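PDB 3HIN: putative 3-hydroxybutyryl-CoA dehydratase from Rhodopseudomonas palustris, which probably acts as a lyase of the enoyl-CoA hydratase/isomerase family, interconverting 3-hydroxyacyl-CoA and enoyl-CoA. Local coordinates for residues A[40-45]-A[81-86]; A[121-126]-A[148-153]; A[16-21]-A[45-50]. One frame throughout, in Å; residues are numbered along the deposited sequence.

Contact 1 (A[40-45]-A[81-86])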
loop_
_atom_site.group_PDB
_atom_site.type_symbol
_atom_site.label_atom_id
_atom_site.label_comp_id
_atom_site.label_asym_id
_atom_site.label_seq_id
_atom_site.Cartn_x
_atom_site.Cartn_y
_atom_site.Cartn_z
ATOM N N LEU A 40 -5.649 -21.806 16.181
ATOM C CA LEU A 40 -4.810 -22.021 14.995
ATOM C C LEU A 40 -3.349 -22.115 15.385
ATOM O O LEU A 40 -2.935 -21.413 16.281
ATOM C CB LEU A 40 -4.992 -20.861 14.004
ATOM C CG LEU A 40 -6.439 -20.476 13.719
ATOM C CD1 LEU A 40 -6.475 -19.273 12.722
ATOM C CD2 LEU A 40 -7.321 -21.738 13.263
ATOM N N ASN A 41 -2.587 -23.014 14.744
ATOM C CA ASN A 41 -1.130 -23.110 14.934
ATOM C C ASN A 41 -0.501 -23.480 13.614
ATOM O O ASN A 41 -1.228 -23.757 12.642
ATOM C CB ASN A 41 -0.750 -24.127 16.043
ATOM C CG ASN A 41 -1.111 -25.574 15.670
ATOM O OD1 ASN A 41 -1.627 -25.875 14.580
ATOM N ND2 ASN A 41 -0.804 -26.481 16.568
ATOM N N ASP A 42 0.818 -23.541 13.550
ATOM C CA ASP A 42 1.450 -23.713 12.229
ATOM C C ASP A 42 1.118 -25.004 11.544
ATOM O O ASP A 42 0.974 -25.030 10.340
ATOM C CB ASP A 42 2.965 -23.526 12.237
ATOM C CG ASP A 42 3.386 -22.118 12.687
ATOM O OD1 ASP A 42 2.574 -21.196 12.528
ATOM O OD2 ASP A 42 4.529 -21.923 13.213
ATOM N N GLY A 43 0.955 -26.080 12.292
ATOM C CA GLY A 43 0.714 -27.352 11.641
ATOM C C GLY A 43 -0.748 -27.446 11.182
ATOM O O GLY A 43 -1.094 -28.129 10.209
ATOM N N LEU A 44 -1.632 -26.752 11.876
ATOM C CA LEU A 44 -3.014 -26.831 11.453
ATOM C C LEU A 44 -3.104 -26.059 10.140
ATOM O O LEU A 44 -3.619 -26.568 9.171
ATOM C CB LEU A 44 -4.009 -26.371 12.508
ATOM C CG LEU A 44 -5.470 -26.172 12.041
ATOM C CD1 LEU A 44 -6.353 -26.140 13.229
ATOM C CD2 LEU A 44 -5.690 -24.875 11.232
ATOM N N MET A 45 -2.502 -24.879 10.140
ATOM C CA MET A 45 -2.435 -24.020 8.978
ATOM C C MET A 45 -1.788 -24.705 7.807
ATOM O O MET A 45 -2.287 -24.595 6.679
ATOM C CB MET A 45 -1.772 -22.680 9.358
ATOM C CG MET A 45 -2.700 -21.836 10.277
ATOM S SD MET A 45 -4.113 -21.118 9.347
ATOM C CE MET A 45 -3.095 -19.877 8.565
ATOM N N ARG A 81 5.826 -18.628 19.719
ATOM C CA ARG A 81 7.209 -18.802 19.434
ATOM C C ARG A 81 7.797 -17.396 19.309
ATOM O O ARG A 81 7.204 -16.511 18.666
ATOM C CB ARG A 81 7.332 -19.549 18.134
ATOM C CG ARG A 81 8.303 -20.618 18.209
ATOM C CD ARG A 81 8.908 -20.829 16.850
ATOM N NE ARG A 81 7.946 -21.423 15.935
ATOM C CZ ARG A 81 7.606 -22.707 15.916
ATOM N NH1 ARG A 81 6.706 -23.129 15.025
ATOM N NH2 ARG A 81 8.155 -23.561 16.777
ATOM N N GLU A 82 8.935 -17.189 19.979
ATOM C CA GLU A 82 9.686 -15.928 19.983
ATOM C C GLU A 82 10.337 -15.739 18.615
ATOM O O GLU A 82 10.942 -16.693 18.044
ATOM C CB GLU A 82 10.749 -15.959 21.068
ATOM C CG GLU A 82 11.540 -17.299 21.087
ATOM C CD GLU A 82 12.044 -17.689 22.481
ATOM O OE1 GLU A 82 11.518 -18.685 23.070
ATOM O OE2 GLU A 82 12.965 -16.991 22.970
ATOM N N ARG A 83 10.196 -14.505 18.105
ATOM C CA ARG A 83 10.449 -14.181 16.703
ATOM C C ARG A 83 10.959 -12.753 16.576
ATOM O O ARG A 83 10.352 -11.802 17.114
ATOM C CB ARG A 83 9.153 -14.344 15.875
ATOM C CG ARG A 83 8.774 -15.775 15.622
ATOM C CD ARG A 83 7.659 -15.895 14.589
ATOM N NE ARG A 83 7.505 -17.290 14.127
ATOM C CZ ARG A 83 6.523 -18.101 14.516
ATOM N NH1 ARG A 83 5.624 -17.667 15.387
ATOM N NH2 ARG A 83 6.444 -19.344 14.041
ATOM N N ASP A 84 12.071 -12.583 15.867
ATOM C CA ASP A 84 12.547 -11.211 15.591
ATOM C C ASP A 84 11.689 -10.598 14.464
ATOM O O ASP A 84 10.867 -11.287 13.860
ATOM C CB ASP A 84 14.058 -11.183 15.326
ATOM C CG ASP A 84 14.455 -11.751 13.991
ATOM O OD1 ASP A 84 13.617 -11.842 13.073
ATOM O OD2 ASP A 84 15.641 -12.108 13.841
ATOM N N ALA A 85 11.872 -9.303 14.231
ATOM C CA ALA A 85 11.195 -8.563 13.192
ATOM C C ALA A 85 11.157 -9.330 11.859
ATOM O O ALA A 85 10.128 -9.472 11.263
ATOM C CB ALA A 85 11.896 -7.217 13.019
ATOM N N THR A 86 12.291 -9.848 11.420
ATOM C CA THR A 86 12.316 -10.517 10.164
ATOM C C THR A 86 11.496 -11.770 10.270
ATOM O O THR A 86 10.680 -12.068 9.401
ATOM C CB THR A 86 13.744 -10.871 9.801
ATOM O OG1 THR A 86 14.493 -9.662 9.757
ATOM C CG2 THR A 86 13.797 -11.664 8.465
#
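Asp42 stands on the first turn of helix 42-51 and faces Arg81 and Arg83, which are separated by one residue on an extended run of loop leading to helix 85-103. Asn41 is the N-cap of the first helix: its OD1 accepts from Leu44 N at 2.8 Å, fixing the turn that presents Asp42. On the other side, the stretched backbone sends the side chains of Arg81 and Arg83 toward the helix start. With CG beside the backbone N (chi1 -61°), the carboxylate of Asp42 points out to the loop, and its OD2 takes both cations. Arg81 NH1 comes to Asp42 OD2 at 3.1 Å on the anti side, in the guanidinium plane, with an N-H...O angle of 147°. Arg81 is poorly ordered, so this bridge is less certain than its length suggests. The second salt bridge, Arg83 NH2 to Asp42 OD2 at 3.3 Å, is weak, its guanidinium turned 59° from the carboxylate. One face of the Arg83 group also lies against Arg81 CB. Asp42 OD1 binds His91 NE2 and Trp95 NE1, on helix 85-103. Were Asp42 an alanine, the two arginines would probably lose their shared counter-charge and His91 and Trp95 an acceptor. The network thus ties the start of helix 42-51 at the surface both to the body of helix 85-103 and to the loop that enters it.

Contact 2 (A[121-126]-A[148-153])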
loop_
_atom_site.group_PDB
_atom_site.type_symbol
_atom_site.label_atom_id
_atom_site.label_comp_id
_atom_site.label_asym_id
_atom_site.label_seq_id
_atom_site.Cartn_x
_atom_site.Cartn_y
_atom_site.Cartn_z
ATOM N N GLY A 121 -9.003 -16.520 13.909
ATOM C CA GLY A 121 -10.251 -17.216 13.551
ATOM C C GLY A 121 -11.132 -16.294 12.754
ATOM O O GLY A 121 -11.716 -16.731 11.772
ATOM N N LEU A 122 -11.177 -15.008 13.119
ATOM C CA LEU A 122 -11.991 -14.069 12.302
ATOM C C LEU A 122 -11.319 -13.923 10.915
ATOM O O LEU A 122 -11.973 -13.932 9.899
ATOM C CB LEU A 122 -12.168 -12.713 13.023
ATOM C CG LEU A 122 -13.015 -11.594 12.362
ATOM C CD1 LEU A 122 -14.313 -12.205 11.875
ATOM C CD2 LEU A 122 -13.315 -10.546 13.412
ATOM N N GLU A 123 -9.993 -13.853 10.893
ATOM C CA GLU A 123 -9.231 -13.630 9.660
ATOM C C GLU A 123 -9.438 -14.811 8.704
ATOM O O GLU A 123 -9.702 -14.617 7.504
ATOM C CB GLU A 123 -7.753 -13.412 9.982
ATOM C CG GLU A 123 -7.551 -12.088 10.742
ATOM C CD GLU A 123 -6.076 -11.799 11.090
ATOM O OE1 GLU A 123 -5.577 -12.475 11.993
ATOM O OE2 GLU A 123 -5.411 -10.920 10.476
ATOM N N LEU A 124 -9.439 -16.014 9.266
ATOM C CA LEU A 124 -9.779 -17.233 8.536
ATOM C C LEU A 124 -11.192 -17.114 7.929
ATOM O O LEU A 124 -11.399 -17.349 6.747
ATOM C CB LEU A 124 -9.789 -18.379 9.531
ATOM C CG LEU A 124 -10.134 -19.727 8.952
ATOM C CD1 LEU A 124 -9.296 -19.784 7.718
ATOM C CD2 LEU A 124 -9.621 -20.822 9.937
ATOM N N ALA A 125 -12.155 -16.768 8.780
ATOM C CA ALA A 125 -13.494 -16.570 8.340
ATOM C C ALA A 125 -13.571 -15.534 7.262
ATOM O O ALA A 125 -14.372 -15.677 6.331
ATOM C CB ALA A 125 -14.409 -16.145 9.496
ATOM N N CYS A 126 -12.771 -14.485 7.376
ATOM C CA CYS A 126 -12.792 -13.413 6.349
ATOM C C CYS A 126 -12.348 -13.861 4.970
ATOM O O CYS A 126 -12.768 -13.263 3.954
ATOM C CB CYS A 126 -11.985 -12.184 6.784
ATOM S SG CYS A 126 -12.978 -11.334 8.060
ATOM N N ILE A 148 -0.653 -5.792 19.991
ATOM C CA ILE A 148 -0.299 -6.249 18.658
ATOM C C ILE A 148 -1.381 -6.092 17.569
ATOM O O ILE A 148 -2.577 -6.194 17.856
ATOM C CB ILE A 148 0.215 -7.681 18.656
ATOM C CG1 ILE A 148 -0.879 -8.674 19.015
ATOM C CG2 ILE A 148 1.542 -7.855 19.552
ATOM C CD1 ILE A 148 -0.742 -9.952 18.178
ATOM N N PHE A 149 -0.923 -5.880 16.341
ATOM C CA PHE A 149 -1.789 -5.699 15.141
ATOM C C PHE A 149 -2.134 -7.088 14.567
ATOM O O PHE A 149 -1.606 -8.083 15.046
ATOM C CB PHE A 149 -0.995 -4.863 14.121
ATOM C CG PHE A 149 -1.819 -4.234 13.037
ATOM C CD1 PHE A 149 -2.835 -3.325 13.328
ATOM C CD2 PHE A 149 -1.538 -4.489 11.725
ATOM C CE1 PHE A 149 -3.616 -2.709 12.286
ATOM C CE2 PHE A 149 -2.270 -3.852 10.674
ATOM C CZ PHE A 149 -3.318 -2.983 10.984
ATOM N N VAL A 150 -3.031 -7.178 13.603
ATOM C CA VAL A 150 -3.400 -8.449 12.921
ATOM C C VAL A 150 -2.316 -8.772 11.887
ATOM O O VAL A 150 -1.712 -7.848 11.319
ATOM C CB VAL A 150 -4.756 -8.321 12.187
ATOM C CG1 VAL A 150 -5.912 -8.298 13.140
ATOM C CG2 VAL A 150 -4.836 -7.043 11.295
ATOM N N GLY A 151 -2.047 -10.056 11.641
ATOM C CA GLY A 151 -1.036 -10.474 10.675
ATOM C C GLY A 151 -1.520 -11.533 9.746
ATOM O O GLY A 151 -0.696 -12.193 9.099
ATOM N N GLY A 152 -2.852 -11.706 9.682
ATOM C CA GLY A 152 -3.466 -12.792 8.956
ATOM C C GLY A 152 -4.418 -12.321 7.870
ATOM O O GLY A 152 -5.377 -13.050 7.472
ATOM N N GLY A 153 -4.216 -11.092 7.405
ATOM C CA GLY A 153 -5.041 -10.620 6.293
ATOM C C GLY A 153 -6.229 -9.806 6.775
ATOM O O GLY A 153 -6.891 -9.184 5.965
HETATM O O HOH W 1 -7.982 -12.651 6.631
#
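Glu123 reaches from helix 120-127 to Gly152, joining two elements of the crotonase fold that in relatives line the active site: this helix and the glycine-rich loop ahead of helix 154-162. At the start of the segment Gly121 gives its carbonyl to Ala125 N, an ordinary helical bond. Leu122 points elsewhere, packing on Val117, Leu141 and Phe187. Glu123 carries the whole contact. It falls where crotonases carry a catalytic glutamate, so it may play the same part here. With CG beside the backbone N (chi1 -67°) and the chain extended beyond it, the carboxylate is delivered to the bend of the loop. There Gly152 N donates to Glu123 OE2 at 2.8 Å, approaching from above the carboxylate plane, 40° out of it, and Gly154 N at the start of the next helix also donates to OE2, so two backbone amides grip one oxygen. Gly153 N, 3.3 Å from Glu123 OE2, is badly angled and forms no such bond. Val150 lies alongside, its CB 3.2 Å from the same OE2. A CB on Gly152 would run into Glu123 OE1 as the side chain now stands. Further along, Leu124 turns the other way, onto helix 85-103, and Cys126 packs on helix 154-162. The two backbones are also joined through a water, which donates to Glu123 O and to Gly152 O at 2.8 Å each.

Contact 3 (A[16-21]-A[45-50])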
loop_
_atom_site.group_PDB
_atom_site.type_symbol
_atom_site.label_atom_id
_atom_site.label_comp_id
_atom_site.label_asym_id
_atom_site.label_seq_id
_atom_site.Cartn_x
_atom_site.Cartn_y
_atom_site.Cartn_z
ATOM N N SER A 16 -3.804 -34.233 11.946
ATOM C CA SER A 16 -4.666 -34.718 13.004
ATOM C C SER A 16 -5.438 -33.548 13.562
ATOM O O SER A 16 -6.366 -33.755 14.328
ATOM C CB SER A 16 -3.880 -35.356 14.139
ATOM O OG SER A 16 -3.269 -34.325 14.953
ATOM N N THR A 17 -5.047 -32.312 13.209
ATOM C CA THR A 17 -5.757 -31.113 13.706
ATOM C C THR A 17 -6.963 -30.789 12.822
ATOM O O THR A 17 -7.549 -29.763 12.987
ATOM C CB THR A 17 -4.857 -29.829 13.709
ATOM O OG1 THR A 17 -4.408 -29.577 12.373
ATOM C CG2 THR A 17 -3.669 -30.002 14.615
ATOM N N LEU A 18 -7.327 -31.647 11.875
ATOM C CA LEU A 18 -8.390 -31.295 10.887
ATOM C C LEU A 18 -9.194 -32.559 10.739
ATOM O O LEU A 18 -8.633 -33.610 10.902
ATOM C CB LEU A 18 -7.808 -30.926 9.500
ATOM C CG LEU A 18 -7.072 -29.583 9.397
ATOM C CD1 LEU A 18 -6.632 -29.363 7.960
ATOM C CD2 LEU A 18 -7.887 -28.373 9.927
ATOM N N VAL A 19 -10.498 -32.454 10.483
ATOM C CA VAL A 19 -11.271 -33.590 10.101
ATOM C C VAL A 19 -11.912 -33.312 8.763
ATOM O O VAL A 19 -12.826 -32.474 8.666
ATOM C CB VAL A 19 -12.377 -33.883 11.124
ATOM C CG1 VAL A 19 -13.454 -34.849 10.465
ATOM C CG2 VAL A 19 -11.764 -34.411 12.469
ATOM N N VAL A 20 -11.457 -34.040 7.762
ATOM C CA VAL A 20 -11.753 -33.786 6.361
ATOM C C VAL A 20 -12.650 -34.883 5.778
ATOM O O VAL A 20 -12.292 -36.080 5.783
ATOM C CB VAL A 20 -10.442 -33.804 5.544
ATOM C CG1 VAL A 20 -10.719 -33.514 4.090
ATOM C CG2 VAL A 20 -9.400 -32.841 6.124
ATOM N N ASP A 21 -13.803 -34.506 5.255
ATOM C CA ASP A 21 -14.650 -35.511 4.582
ATOM C C ASP A 21 -15.078 -34.933 3.254
ATOM O O ASP A 21 -14.841 -33.776 2.971
ATOM C CB ASP A 21 -15.881 -35.858 5.429
ATOM C CG ASP A 21 -16.410 -37.259 5.155
ATOM O OD1 ASP A 21 -15.824 -38.043 4.349
ATOM O OD2 ASP A 21 -17.448 -37.575 5.759
ATOM N N MET A 45 -2.502 -24.879 10.140
ATOM C CA MET A 45 -2.435 -24.020 8.978
ATOM C C MET A 45 -1.788 -24.705 7.807
ATOM O O MET A 45 -2.287 -24.595 6.679
ATOM C CB MET A 45 -1.772 -22.680 9.358
ATOM C CG MET A 45 -2.700 -21.836 10.277
ATOM S SD MET A 45 -4.113 -21.118 9.347
ATOM C CE MET A 45 -3.095 -19.877 8.565
ATOM N N ALA A 46 -0.693 -25.430 8.048
ATOM C CA ALA A 46 -0.044 -26.190 6.962
ATOM C C ALA A 46 -0.934 -27.314 6.431
ATOM O O ALA A 46 -1.043 -27.519 5.206
ATOM C CB ALA A 46 1.298 -26.714 7.392
ATOM N N ALA A 47 -1.592 -28.031 7.343
ATOM C CA ALA A 47 -2.557 -29.075 6.962
ATOM C C ALA A 47 -3.676 -28.462 6.155
ATOM O O ALA A 47 -4.102 -29.081 5.219
ATOM C CB ALA A 47 -3.175 -29.787 8.184
ATOM N N LEU A 48 -4.174 -27.299 6.586
ATOM C CA LEU A 48 -5.186 -26.530 5.850
ATOM C C LEU A 48 -4.767 -26.171 4.409
ATOM O O LEU A 48 -5.463 -26.451 3.469
ATOM C CB LEU A 48 -5.511 -25.234 6.613
ATOM C CG LEU A 48 -6.630 -24.357 6.057
ATOM C CD1 LEU A 48 -7.895 -25.232 5.830
ATOM C CD2 LEU A 48 -6.987 -23.132 6.998
ATOM N N LYS A 49 -3.617 -25.572 4.248
ATOM C CA LYS A 49 -3.107 -25.271 2.945
ATOM C C LYS A 49 -3.090 -26.516 2.042
ATOM O O LYS A 49 -3.482 -26.452 0.868
ATOM C CB LYS A 49 -1.701 -24.757 3.126
ATOM C CG LYS A 49 -1.043 -24.187 1.901
ATOM C CD LYS A 49 0.320 -23.606 2.332
ATOM C CE LYS A 49 1.344 -23.720 1.230
ATOM N NZ LYS A 49 1.279 -22.432 0.465
ATOM N N ASP A 50 -2.626 -27.629 2.609
ATOM C CA ASP A 50 -2.625 -28.914 1.924
ATOM C C ASP A 50 -3.997 -29.305 1.425
ATOM O O ASP A 50 -4.120 -29.680 0.273
ATOM C CB ASP A 50 -2.103 -30.040 2.825
ATOM C CG ASP A 50 -0.584 -30.111 2.870
ATOM O OD1 ASP A 50 0.063 -29.250 2.193
ATOM O OD2 ASP A 50 -0.040 -31.009 3.597
#
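The helical turn that holds Ala47 and Leu48 against Leu18 is closed by the bond from Lys49 N to Met45 O, 2.9 Å long; the next one along, Asp50 N to Ala46 O, is 3.0 Å. Met45 itself turns from the strand toward helix 85-103. Across from this turn, Leu18 is the residue that does the touching. Its CG stands beside the backbone N, anti to the carbonyl carbon (chi1 -71°), and this sends the CD1 branch out to the helix surface. CD1 meets the methyl CB of Ala47 at 3.5 Å, closer than carbons usually pack. Leu18 CD1 also lies 3.5 Å from Leu48 N and 4.5 Å from Leu48 CB. The small Ala47 side chain probably lets Leu18 come this near the helix backbone. In the crotonase fold this is helix-on-sheet packing: strand 18-23 pairs antiparallel with strand 26-31 at one margin of the six-stranded sheet, and helix 42-51, which links strands 26-31 and 61-66 in a beta-alpha-beta crossover, packs against it. Residues alternate along the strand, with Leu18 directed at the helix; Val19 is exposed on the strand. Leu18 also rests on Leu31 of the neighbouring strand and on Leu44 and Cys51 of the helix. Just before the strand, in a 3-10 turn, Thr17 adds a looser touch, its OG1 4.4 Å from Ala47 CB; that hydroxyl is hydrogen-bonded to the backbone oxygen of Asp14. Leu48, for its part, bridges onward to Val98 of helix 85-103, which puts its side chain between the strand and that second helix.

Contacts 1 and 3 share helix 42-51, meeting at Met45, with centres about 17 Å apart: contact 1 secures the start of the helix at the surface, contact 3 seats the following turn on the sheet. Their segments alternate along the chain, whereas contact 2 comes after both, its centre about 14 Å from that of contact 1 and 18 Å from that of contact 3. Helix 85-103 supplies part of contact 1 and neighbours of contacts 2 and 3. Direct packing also connects them: Leu44 CG lies 3.9 Å from Leu18 CD2, and Leu40 and Leu48 both touch Leu124. The sheet edge is thereby linked by apolar packing to helix 120-127, which holds the loop through Glu123.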